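Local coordinates for putative citrate lyase (Ralstonia eutropha, PDB 3QQW), which probably acts as a magnesium-dependent (S)-citramalyl-CoA lyase of the HpcH/HpaI aldolase and citrate lyase family, which is built on a TIM barrel, at residues 190-195 against 199-204; 238-243 against 250-255; 225-228 against 234-237; 156-161 against 204-209. All blocks are in the same frame, centred on the assembly; numbering follows the deposited sequence.

Contact 1 of 4, residues 190-195 against 199-204; sequences AAAMRS and FEHALL
Ser195 OG approaches the Phe199 ring obliquely, 3.3 Å from Phe199 CE2, and the same hydroxyl is hydrogen-bonded to both Asp239 and Gln198. These two bonds probably hold the hydroxyl in place.

Further back, the contact becomes apolar. Ala192, in a short 3-10 turn, turns its CB toward the start of the following helix and meets His201 CB at 4.1 Å and Leu204 CD1 at 3.9 Å. Leu204 CD1 also comes to 3.3 Å from Ala192 O, so this one methyl rests on both the carbonyl and the side chain of the alanine. No hydrogen bond joins the two segments.

The ring of His201 has a different task. With CG anti to the backbone N (chi1 -173°), it turns to the first turn of the helix, and as the N-cap residue His201 accepts through ND1 from Leu203 N at 3.1 Å. The bond is bent, at 144°, and the donor is tilted 28° out of the ring plane.

In the fold, this loop connects helix 177-182 to helix 202-217. Leu204 packs on Leu177 and Val181 of the former, and Phe199 reaches helix 233-247 and the nearly parallel ring of His224 at the end of strand 221-224, while Asn245 of the second subunit packs on His201.

Contact 2 of 4, residues 238-243 against 250-255; sequences SDACRA and LRMWSI
This is apolar helix-on-strand packing within a beta-alpha-beta unit of the TIM barrel, in which helix 233-247 lies over strand 251-254, the last strand of the closed sheet. Nearly all of it is carried by one side chain, Met252 (modelled as selenomethionine), which leaves the strand toward the helix and meets two consecutive residues there.

Met252 SE lies against the helix backbone, 3.7 Å from Ala240 CA and 3.9 Å from Ala240 CB. Beyond it, the terminal methyl turns to the preceding residue, where Met252 CE is 4.0 Å from Asp239 CB. The side chain gets this far because a chi1 of -166° swings CG away from the backbone N and the chain stays extended from there on. Its end is therefore laid across the helix surface, and the CA atoms of Ala240 and Met252 remain 7.0 Å apart. Ile263 of helix 260-267 packs on the same side chain.

The neighbouring Arg251 is engaged with other strands instead, forming salt bridges with Glu26 and Asp50. The backbone of Met252 is hydrogen-bonded to Ala24 and Glu26, joining the last strand to the first and so closing the barrel.

Asp239 contributes only its CB to the contact with Met252; its carboxylate is hydrogen-bonded to Ser195. With no hydrogen bond between the two segments, the contact rests on nonpolar packing, probably dispersion between the small surface of an alanine and the selenium that takes the place of the methionine sulfur, and not on directional bonds.

Contact 3 of 4, residues 225-228 against 234-237; sequences NVCL and EVIA
Cys227 SG is lodged against two successive residues of the facing helix, 3.9 Å from Ile236 CA and 4.0 Å from Val235 CG1. Ile236 CG1 adds a third approach, at 4.1 Å from Cys227 SG, so the sulfur rests on the helix backbone with an aliphatic branch on each of the two residues. A chi1 of 177° carries SG away from the backbone N and onto the helix. The backbones come close here: the CA atoms of Cys227 and Ile236 are 5.8 Å apart.

These residues belong to the loop that follows strand 221-224 at the C-terminal end of the barrel strands and leads into helix 233-247, so the contact folds a beta-alpha connection back onto the helix it introduces. On the buried side, Ile236 continues into Pro262 and Ile263 of helix 260-267, and the carbonyl of Cys227 is hydrogen-bonded to Gln259.

Toward solvent the packing thins out. Val235 is partly exposed and offers Cys227 just the CG1 branch, with Asn229 as another neighbour. Leu228, next in the loop, directs its side chain away from the helix and is exposed, as is Glu234 one residue before Val235.

Contact 4 of 4, residues 156-161 against 204-209; sequences GALRDV and LVRAKA
The short helix 155-159, which follows barrel strand 148-152, packs against helix 202-217 through Leu158, whose two methyls both rest on Ala207. Leu158 CD1 reaches the helix backbone, 3.6 Å from Ala207 O, while Leu158 CD2 meets Ala207 CB at 3.8 Å. A chi1 of 179° places CG opposite the backbone N, and the side chain is directed at the other helix.

Leu158 CD2 also lies 3.5 Å from Arg206 NH1. The methyl stands at the edge of the guanidinium, near its plane, and the extended arginine chain passes the leucine at a slant. The charged group is committed across a subunit boundary, where Arg206 NE forms a salt bridge with Asp210 of the second subunit. In this three-chain assembly of TIM barrels, helix 202-217 thus serves both the packing around its own barrel and the interface. Phe180 of helix 177-182 touches both Leu158 and Ala207.

Beyond Leu158, the short helix ends in a salt bridge between successive residues. Arg159 grips Asp160 side-on, with Arg159 NE to Asp160 OD1 at 3.0 Å and Arg159 NH2 to Asp160 OD2 at 3.1 Å. Both bonds are nearly straight, yet they meet the carboxylate from above its plane.

Overall arrangement
Contact 1 lies on the same side of the chain's centre as each of the others. Contacts 1 and 4 share Leu204 and helix 202-217, with centres 14 Å apart. Contacts 2 and 3 both use helix 233-247 and lie closer, with centres 6 Å apart; Met252 CE is 3.5 Å from Cys227 N. Contact 1 is tied to contact 2 by the salt bridge of Glu200 OE2 with Arg242 NH1 (3.1 Å). Contacts 2 and 4 do not touch, with centres 18 Å and nearest atoms about 6 Å apart. The predicted magnesium and substrate site is nearest contacts 1 and 4: the Leu158 side chain is about 8 Å from that of Glu153, and the Leu204 side chain about 10 Å from those of Glu153 and Asp179.

Contact 1 of 4, residues 190-195 against 199-204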
loop_
_atom_site.group_PDB
_atom_site.type_symbol
_atom_site.label_atom_id
_atom_site.label_comp_id
_atom_site.label_asym_id
_atom_site.label_seq_id
_atom_site.Cartn_x
_atom_site.Cartn_y
_atom_site.Cartn_z
ATOM N N ALA C 190 -6.244 11.444 -18.311
ATOM C CA ALA C 190 -5.060 12.043 -18.933
ATOM C C ALA C 190 -4.430 13.124 -18.054
ATOM O O ALA C 190 -3.199 13.234 -18.023
ATOM C CB ALA C 190 -5.422 12.624 -20.284
ATOM N N ALA C 191 -5.262 13.885 -17.313
ATOM C CA ALA C 191 -4.834 14.947 -16.388
ATOM C C ALA C 191 -3.896 14.432 -15.272
ATOM O O ALA C 191 -3.113 15.213 -14.711
ATOM C CB ALA C 191 -6.045 15.610 -15.765
ATOM N N ALA C 192 -3.999 13.127 -14.949
ATOM C CA ALA C 192 -3.185 12.458 -13.930
ATOM C C ALA C 192 -1.826 12.061 -14.495
ATOM O O ALA C 192 -0.929 11.747 -13.730
ATOM C CB ALA C 192 -3.917 11.240 -13.378
HETATM N N MSE C 193 -1.645 12.132 -15.816
HETATM C CA MSE C 193 -0.371 11.804 -16.432
HETATM C C MSE C 193 0.575 12.981 -16.405
HETATM O O MSE C 193 1.697 12.900 -16.904
HETATM C CB MSE C 193 -0.590 11.311 -17.848
HETATM C CG MSE C 193 -0.633 9.818 -17.907
HETATM SE SE MSE C 193 -0.059 9.270 -19.600
HETATM C CE MSE C 193 1.784 10.238 -19.652
ATOM N N ARG C 194 0.126 14.078 -15.808
ATOM C CA ARG C 194 0.931 15.287 -15.651
ATOM C C ARG C 194 0.829 15.771 -14.215
ATOM O O ARG C 194 0.031 15.247 -13.442
ATOM C CB ARG C 194 0.521 16.386 -16.661
ATOM C CG ARG C 194 -0.957 16.707 -16.675
ATOM C CD ARG C 194 -1.344 17.664 -17.776
ATOM N NE ARG C 194 -2.740 18.065 -17.621
ATOM C CZ ARG C 194 -3.733 17.680 -18.419
ATOM N NH1 ARG C 194 -3.492 16.889 -19.462
ATOM N NH2 ARG C 194 -4.976 18.090 -18.185
ATOM N N SER C 195 1.678 16.725 -13.847
ATOM C CA SER C 195 1.685 17.293 -12.504
ATOM C C SER C 195 0.513 18.267 -12.324
ATOM O O SER C 195 0.140 18.941 -13.290
ATOM C CB SER C 195 3.013 17.987 -12.233
ATOM O OG SER C 195 4.047 17.021 -12.233
ATOM N N PHE C 199 1.364 12.867 -8.953
ATOM C CA PHE C 199 1.882 12.811 -7.591
ATOM C C PHE C 199 0.754 12.706 -6.570
ATOM O O PHE C 199 1.034 12.662 -5.365
ATOM C CB PHE C 199 2.710 14.070 -7.309
ATOM C CG PHE C 199 3.973 14.209 -8.125
ATOM C CD1 PHE C 199 5.021 13.297 -7.982
ATOM C CD2 PHE C 199 4.162 15.305 -8.962
ATOM C CE1 PHE C 199 6.203 13.448 -8.726
ATOM C CE2 PHE C 199 5.351 15.458 -9.682
ATOM C CZ PHE C 199 6.354 14.529 -9.575
ATOM N N GLU C 200 -0.517 12.687 -7.040
ATOM C CA GLU C 200 -1.696 12.758 -6.174
ATOM C C GLU C 200 -2.790 11.710 -6.446
ATOM O O GLU C 200 -3.503 11.358 -5.501
ATOM C CB GLU C 200 -2.313 14.155 -6.246
ATOM C CG GLU C 200 -1.431 15.194 -5.562
ATOM C CD GLU C 200 -1.667 16.647 -5.922
ATOM O OE1 GLU C 200 -2.722 16.965 -6.521
ATOM O OE2 GLU C 200 -0.799 17.479 -5.575
ATOM N N HIS C 201 -2.938 11.218 -7.691
ATOM C CA HIS C 201 -3.930 10.178 -8.003
ATOM C C HIS C 201 -3.585 8.934 -7.173
ATOM O O HIS C 201 -2.433 8.490 -7.182
ATOM C CB HIS C 201 -3.959 9.869 -9.512
ATOM C CG HIS C 201 -5.058 8.939 -9.926
ATOM N ND1 HIS C 201 -4.975 7.562 -9.720
ATOM C CD2 HIS C 201 -6.239 9.219 -10.518
ATOM C CE1 HIS C 201 -6.107 7.057 -10.190
ATOM N NE2 HIS C 201 -6.901 8.013 -10.678
ATOM N N ALA C 202 -4.567 8.422 -6.427
ATOM C CA ALA C 202 -4.423 7.298 -5.503
ATOM C C ALA C 202 -3.693 6.097 -6.109
ATOM O O ALA C 202 -2.842 5.520 -5.432
ATOM C CB ALA C 202 -5.789 6.876 -4.999
ATOM N N LEU C 203 -3.983 5.747 -7.381
ATOM C CA LEU C 203 -3.343 4.615 -8.037
ATOM C C LEU C 203 -1.896 4.910 -8.392
ATOM O O LEU C 203 -1.066 3.996 -8.374
ATOM C CB LEU C 203 -4.115 4.180 -9.287
ATOM C CG LEU C 203 -5.553 3.642 -9.074
ATOM C CD1 LEU C 203 -6.136 3.183 -10.381
ATOM C CD2 LEU C 203 -5.605 2.520 -8.041
ATOM N N LEU C 204 -1.584 6.184 -8.693
ATOM C CA LEU C 204 -0.235 6.591 -9.076
ATOM C C LEU C 204 0.635 6.746 -7.841
ATOM O O LEU C 204 1.780 6.286 -7.848
ATOM C CB LEU C 204 -0.298 7.863 -9.924
ATOM C CG LEU C 204 -1.087 7.679 -11.242
ATOM C CD1 LEU C 204 -1.110 8.939 -12.043
ATOM C CD2 LEU C 204 -0.505 6.511 -12.085
#

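Contact 2 of 4, residues 238-243 against 250-255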
loop_
_atom_site.group_PDB
_atom_site.type_symbol
_atom_site.label_atom_id
_atom_site.label_comp_id
_atom_site.label_asym_id
_atom_site.label_seq_id
_atom_site.Cartn_x
_atom_site.Cartn_y
_atom_site.Cartn_z
ATOM N N SER C 238 10.535 21.370 -10.203
ATOM C CA SER C 238 9.385 21.089 -9.349
ATOM C C SER C 238 9.037 19.587 -9.350
ATOM O O SER C 238 8.852 19.022 -8.276
ATOM C CB SER C 238 8.179 21.928 -9.766
ATOM O OG SER C 238 7.064 21.575 -8.961
ATOM N N ASP C 239 8.989 18.952 -10.532
ATOM C CA ASP C 239 8.732 17.514 -10.670
ATOM C C ASP C 239 9.840 16.684 -10.007
ATOM O O ASP C 239 9.539 15.774 -9.232
ATOM C CB ASP C 239 8.592 17.119 -12.151
ATOM C CG ASP C 239 7.218 17.372 -12.747
ATOM O OD1 ASP C 239 6.394 18.057 -12.089
ATOM O OD2 ASP C 239 6.964 16.893 -13.869
ATOM N N ALA C 240 11.117 17.053 -10.251
ATOM C CA ALA C 240 12.277 16.386 -9.653
ATOM C C ALA C 240 12.262 16.516 -8.134
ATOM O O ALA C 240 12.497 15.522 -7.451
ATOM C CB ALA C 240 13.562 16.952 -10.223
ATOM N N CYS C 241 11.891 17.692 -7.602
ATOM C CA CYS C 241 11.799 17.924 -6.148
ATOM C C CYS C 241 10.645 17.121 -5.512
ATOM O O CYS C 241 10.858 16.548 -4.448
ATOM C CB CYS C 241 11.686 19.409 -5.826
ATOM S SG CYS C 241 13.253 20.318 -6.005
ATOM N N ARG C 242 9.455 17.043 -6.155
ATOM C CA ARG C 242 8.329 16.270 -5.608
ATOM C C ARG C 242 8.687 14.804 -5.570
ATOM O O ARG C 242 8.460 14.146 -4.553
ATOM C CB ARG C 242 7.029 16.474 -6.406
ATOM C CG ARG C 242 6.418 17.865 -6.231
ATOM C CD ARG C 242 4.936 17.892 -6.564
ATOM N NE ARG C 242 4.121 17.161 -5.586
ATOM C CZ ARG C 242 2.786 17.199 -5.539
ATOM N NH1 ARG C 242 2.100 17.909 -6.432
ATOM N NH2 ARG C 242 2.128 16.516 -4.611
ATOM N N ALA C 243 9.294 14.287 -6.665
ATOM C CA ALA C 243 9.686 12.880 -6.745
ATOM C C ALA C 243 10.748 12.583 -5.704
ATOM O O ALA C 243 10.649 11.561 -5.014
ATOM C CB ALA C 243 10.195 12.551 -8.139
ATOM N N LEU C 250 15.542 8.887 -6.539
ATOM C CA LEU C 250 16.924 9.343 -6.455
ATOM C C LEU C 250 17.521 9.574 -7.831
ATOM O O LEU C 250 18.719 9.884 -7.986
ATOM C CB LEU C 250 17.709 8.251 -5.702
ATOM C CG LEU C 250 17.393 8.088 -4.214
ATOM C CD1 LEU C 250 18.138 6.915 -3.639
ATOM C CD2 LEU C 250 17.737 9.352 -3.449
ATOM N N ARG C 251 16.678 9.399 -8.840
ATOM C CA ARG C 251 17.038 9.546 -10.243
ATOM C C ARG C 251 15.782 9.911 -11.021
ATOM O O ARG C 251 14.667 9.665 -10.558
ATOM C CB ARG C 251 17.646 8.233 -10.737
ATOM C CG ARG C 251 18.286 8.226 -12.105
ATOM C CD ARG C 251 19.110 6.955 -12.124
ATOM N NE ARG C 251 19.499 6.504 -13.452
ATOM C CZ ARG C 251 20.738 6.555 -13.919
ATOM N NH1 ARG C 251 21.700 7.099 -13.196
ATOM N NH2 ARG C 251 21.025 6.051 -15.107
HETATM N N MSE C 252 15.966 10.513 -12.205
HETATM C CA MSE C 252 14.868 10.876 -13.077
HETATM C C MSE C 252 15.328 10.902 -14.494
HETATM O O MSE C 252 16.415 11.404 -14.786
HETATM C CB MSE C 252 14.303 12.243 -12.683
HETATM C CG MSE C 252 12.963 12.527 -13.306
HETATM SE SE MSE C 252 12.227 14.088 -12.508
HETATM C CE MSE C 252 11.169 14.722 -14.015
ATOM N N TRP C 253 14.459 10.444 -15.390
ATOM C CA TRP C 253 14.701 10.443 -16.824
ATOM C C TRP C 253 14.627 11.848 -17.410
ATOM O O TRP C 253 13.883 12.701 -16.931
ATOM C CB TRP C 253 13.678 9.549 -17.521
ATOM C CG TRP C 253 13.892 8.074 -17.359
ATOM C CD1 TRP C 253 14.682 7.447 -16.439
ATOM C CD2 TRP C 253 13.285 7.038 -18.142
ATOM N NE1 TRP C 253 14.626 6.085 -16.614
ATOM C CE2 TRP C 253 13.785 5.804 -17.663
ATOM C CE3 TRP C 253 12.427 7.035 -19.263
ATOM C CZ2 TRP C 253 13.409 4.571 -18.225
ATOM C CZ3 TRP C 253 12.070 5.814 -19.827
ATOM C CH2 TRP C 253 12.530 4.600 -19.290
ATOM N N SER C 254 15.353 12.053 -18.501
ATOM C CA SER C 254 15.358 13.271 -19.288
ATOM C C SER C 254 15.144 12.917 -20.758
ATOM O O SER C 254 15.712 11.930 -21.236
ATOM C CB SER C 254 16.677 14.008 -19.104
ATOM O OG SER C 254 16.835 15.004 -20.097
ATOM N N ILE C 255 14.348 13.713 -21.474
ATOM C CA ILE C 255 14.108 13.493 -22.906
ATOM C C ILE C 255 14.543 14.711 -23.719
ATOM O O ILE C 255 14.540 14.662 -24.945
ATOM C CB ILE C 255 12.659 13.079 -23.238
ATOM C CG1 ILE C 255 11.616 13.977 -22.519
ATOM C CG2 ILE C 255 12.483 11.580 -22.989
ATOM C CD1 ILE C 255 10.167 13.871 -23.029
#

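Contact 3 of 4, residues 225-228 against 234-237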
loop_
_atom_site.group_PDB
_atom_site.type_symbol
_atom_site.label_atom_id
_atom_site.label_comp_id
_atom_site.label_asym_id
_atom_site.label_seq_id
_atom_site.Cartn_x
_atom_site.Cartn_y
_atom_site.Cartn_z
ATOM N N ASN C 225 9.866 8.969 -13.811
ATOM C CA ASN C 225 9.483 9.237 -15.209
ATOM C C ASN C 225 9.825 10.696 -15.568
ATOM O O ASN C 225 10.043 11.513 -14.674
ATOM C CB ASN C 225 7.980 8.967 -15.415
ATOM C CG ASN C 225 7.132 9.535 -14.301
ATOM O OD1 ASN C 225 7.132 9.024 -13.181
ATOM N ND2 ASN C 225 6.426 10.621 -14.566
ATOM N N VAL C 226 9.867 11.011 -16.868
ATOM C CA VAL C 226 10.202 12.337 -17.399
ATOM C C VAL C 226 9.189 13.413 -16.998
ATOM O O VAL C 226 8.036 13.132 -16.621
ATOM C CB VAL C 226 10.301 12.294 -18.959
ATOM C CG1 VAL C 226 11.420 11.357 -19.438
ATOM C CG2 VAL C 226 8.967 11.901 -19.595
ATOM N N CYS C 227 9.614 14.660 -17.149
ATOM C CA CYS C 227 8.731 15.806 -17.061
ATOM C C CYS C 227 8.304 16.074 -18.504
ATOM O O CYS C 227 9.142 16.019 -19.413
ATOM C CB CYS C 227 9.412 17.011 -16.420
ATOM S SG CYS C 227 8.363 18.497 -16.368
ATOM N N LEU C 228 7.015 16.294 -18.743
ATOM C CA LEU C 228 6.531 16.514 -20.116
ATOM C C LEU C 228 6.841 17.951 -20.615
ATOM O O LEU C 228 6.834 18.197 -21.828
ATOM C CB LEU C 228 5.040 16.151 -20.250
ATOM C CG LEU C 228 4.762 14.641 -20.061
ATOM C CD1 LEU C 228 3.308 14.362 -19.937
ATOM C CD2 LEU C 228 5.399 13.775 -21.163
ATOM N N GLU C 234 11.884 25.644 -14.100
ATOM C CA GLU C 234 11.123 25.698 -12.850
ATOM C C GLU C 234 10.127 24.534 -12.717
ATOM O O GLU C 234 9.967 24.013 -11.609
ATOM C CB GLU C 234 10.397 27.035 -12.703
ATOM C CG GLU C 234 11.321 28.166 -12.291
ATOM C CD GLU C 234 10.642 29.471 -11.927
ATOM O OE1 GLU C 234 9.907 30.025 -12.778
ATOM O OE2 GLU C 234 10.885 29.964 -10.801
ATOM N N VAL C 235 9.475 24.135 -13.835
ATOM C CA VAL C 235 8.499 23.041 -13.893
ATOM C C VAL C 235 9.235 21.690 -13.777
ATOM O O VAL C 235 8.749 20.783 -13.077
ATOM C CB VAL C 235 7.621 23.113 -15.175
ATOM C CG1 VAL C 235 6.653 21.934 -15.254
ATOM C CG2 VAL C 235 6.854 24.425 -15.240
ATOM N N ILE C 236 10.403 21.572 -14.455
ATOM C CA ILE C 236 11.230 20.367 -14.429
ATOM C C ILE C 236 11.753 20.170 -12.982
ATOM O O ILE C 236 11.581 19.075 -12.405
ATOM C CB ILE C 236 12.377 20.381 -15.493
ATOM C CG1 ILE C 236 11.829 20.646 -16.909
ATOM C CG2 ILE C 236 13.176 19.063 -15.449
ATOM C CD1 ILE C 236 12.803 21.330 -17.885
ATOM N N ALA C 237 12.319 21.254 -12.384
ATOM C CA ALA C 237 12.846 21.237 -11.020
ATOM C C ALA C 237 11.761 20.840 -10.015
ATOM O O ALA C 237 12.023 20.024 -9.121
ATOM C CB ALA C 237 13.414 22.583 -10.665
#

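Contact 4 of 4, residues 156-161 against 204-209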
loop_
_atom_site.group_PDB
_atom_site.type_symbol
_atom_site.label_atom_id
_atom_site.label_comp_id
_atom_site.label_asym_id
_atom_site.label_seq_id
_atom_site.Cartn_x
_atom_site.Cartn_y
_atom_site.Cartn_z
ATOM N N GLY C 156 1.261 -6.342 -13.816
ATOM C CA GLY C 156 2.054 -7.492 -13.380
ATOM C C GLY C 156 3.402 -7.134 -12.781
ATOM O O GLY C 156 3.791 -7.700 -11.758
ATOM N N ALA C 157 4.124 -6.184 -13.397
ATOM C CA ALA C 157 5.414 -5.766 -12.857
ATOM C C ALA C 157 5.229 -5.010 -11.527
ATOM O O ALA C 157 6.082 -5.121 -10.644
ATOM C CB ALA C 157 6.169 -4.912 -13.852
ATOM N N LEU C 158 4.117 -4.262 -11.366
ATOM C CA LEU C 158 3.858 -3.585 -10.098
ATOM C C LEU C 158 3.476 -4.621 -9.042
ATOM O O LEU C 158 4.024 -4.602 -7.951
ATOM C CB LEU C 158 2.776 -2.485 -10.215
ATOM C CG LEU C 158 2.431 -1.753 -8.902
ATOM C CD1 LEU C 158 3.642 -0.954 -8.340
ATOM C CD2 LEU C 158 1.188 -0.891 -9.066
ATOM N N ARG C 159 2.593 -5.542 -9.383
ATOM C CA ARG C 159 2.201 -6.618 -8.479
ATOM C C ARG C 159 3.456 -7.384 -8.002
ATOM O O ARG C 159 3.585 -7.640 -6.803
ATOM C CB ARG C 159 1.204 -7.560 -9.191
ATOM C CG ARG C 159 0.747 -8.785 -8.402
ATOM C CD ARG C 159 0.281 -9.909 -9.349
ATOM N NE ARG C 159 1.329 -10.328 -10.296
ATOM C CZ ARG C 159 1.161 -10.450 -11.617
ATOM N NH1 ARG C 159 -0.032 -10.221 -12.169
ATOM N NH2 ARG C 159 2.185 -10.797 -12.396
ATOM N N ASP C 160 4.398 -7.661 -8.930
ATOM C CA ASP C 160 5.632 -8.408 -8.674
ATOM C C ASP C 160 6.851 -7.559 -8.363
ATOM O O ASP C 160 7.957 -8.101 -8.342
ATOM C CB ASP C 160 5.970 -9.290 -9.891
ATOM C CG ASP C 160 4.952 -10.371 -10.213
ATOM O OD1 ASP C 160 4.106 -10.679 -9.339
ATOM O OD2 ASP C 160 5.059 -10.974 -11.290
ATOM N N VAL C 161 6.665 -6.262 -8.060
ATOM C CA VAL C 161 7.782 -5.337 -7.829
ATOM C C VAL C 161 8.785 -5.831 -6.733
ATOM O O VAL C 161 10.004 -5.725 -6.956
ATOM C CB VAL C 161 7.352 -3.874 -7.615
ATOM C CG1 VAL C 161 6.703 -3.629 -6.238
ATOM C CG2 VAL C 161 8.523 -2.932 -7.888
ATOM N N LEU C 204 -1.584 6.184 -8.693
ATOM C CA LEU C 204 -0.235 6.591 -9.076
ATOM C C LEU C 204 0.635 6.746 -7.841
ATOM O O LEU C 204 1.780 6.286 -7.848
ATOM C CB LEU C 204 -0.298 7.863 -9.924
ATOM C CG LEU C 204 -1.087 7.679 -11.242
ATOM C CD1 LEU C 204 -1.110 8.939 -12.043
ATOM C CD2 LEU C 204 -0.505 6.511 -12.085
ATOM N N VAL C 205 0.066 7.283 -6.746
ATOM C CA VAL C 205 0.766 7.423 -5.458
ATOM C C VAL C 205 1.150 6.035 -4.996
ATOM O O VAL C 205 2.299 5.813 -4.663
ATOM C CB VAL C 205 -0.082 8.181 -4.382
ATOM C CG1 VAL C 205 0.598 8.156 -3.022
ATOM C CG2 VAL C 205 -0.344 9.615 -4.803
ATOM N N ARG C 206 0.187 5.094 -5.054
ATOM C CA ARG C 206 0.320 3.700 -4.658
ATOM C C ARG C 206 1.413 3.008 -5.472
ATOM O O ARG C 206 2.298 2.380 -4.894
ATOM C CB ARG C 206 -1.034 2.996 -4.815
ATOM C CG ARG C 206 -1.000 1.524 -4.511
ATOM C CD ARG C 206 -2.285 0.846 -4.916
ATOM N NE ARG C 206 -2.230 -0.578 -4.587
ATOM C CZ ARG C 206 -1.659 -1.502 -5.346
ATOM N NH1 ARG C 206 -1.130 -1.175 -6.522
ATOM N NH2 ARG C 206 -1.655 -2.768 -4.964
ATOM N N ALA C 207 1.367 3.145 -6.792
ATOM C CA ALA C 207 2.328 2.541 -7.699
ATOM C C ALA C 207 3.747 3.098 -7.463
ATOM O O ALA C 207 4.682 2.332 -7.249
ATOM C CB ALA C 207 1.893 2.795 -9.132
ATOM N N LYS C 208 3.890 4.439 -7.439
ATOM C CA LYS C 208 5.180 5.094 -7.208
ATOM C C LYS C 208 5.767 4.715 -5.830
ATOM O O LYS C 208 6.945 4.333 -5.745
ATOM C CB LYS C 208 5.057 6.614 -7.336
ATOM C CG LYS C 208 4.896 7.051 -8.765
ATOM C CD LYS C 208 4.899 8.573 -8.879
ATOM C CE LYS C 208 4.819 9.004 -10.323
ATOM N NZ LYS C 208 4.684 10.477 -10.429
ATOM N N ALA C 209 4.944 4.812 -4.767
ATOM C CA ALA C 209 5.397 4.494 -3.413
ATOM C C ALA C 209 5.796 3.011 -3.301
ATOM O O ALA C 209 6.835 2.736 -2.699
ATOM C CB ALA C 209 4.322 4.857 -2.390
#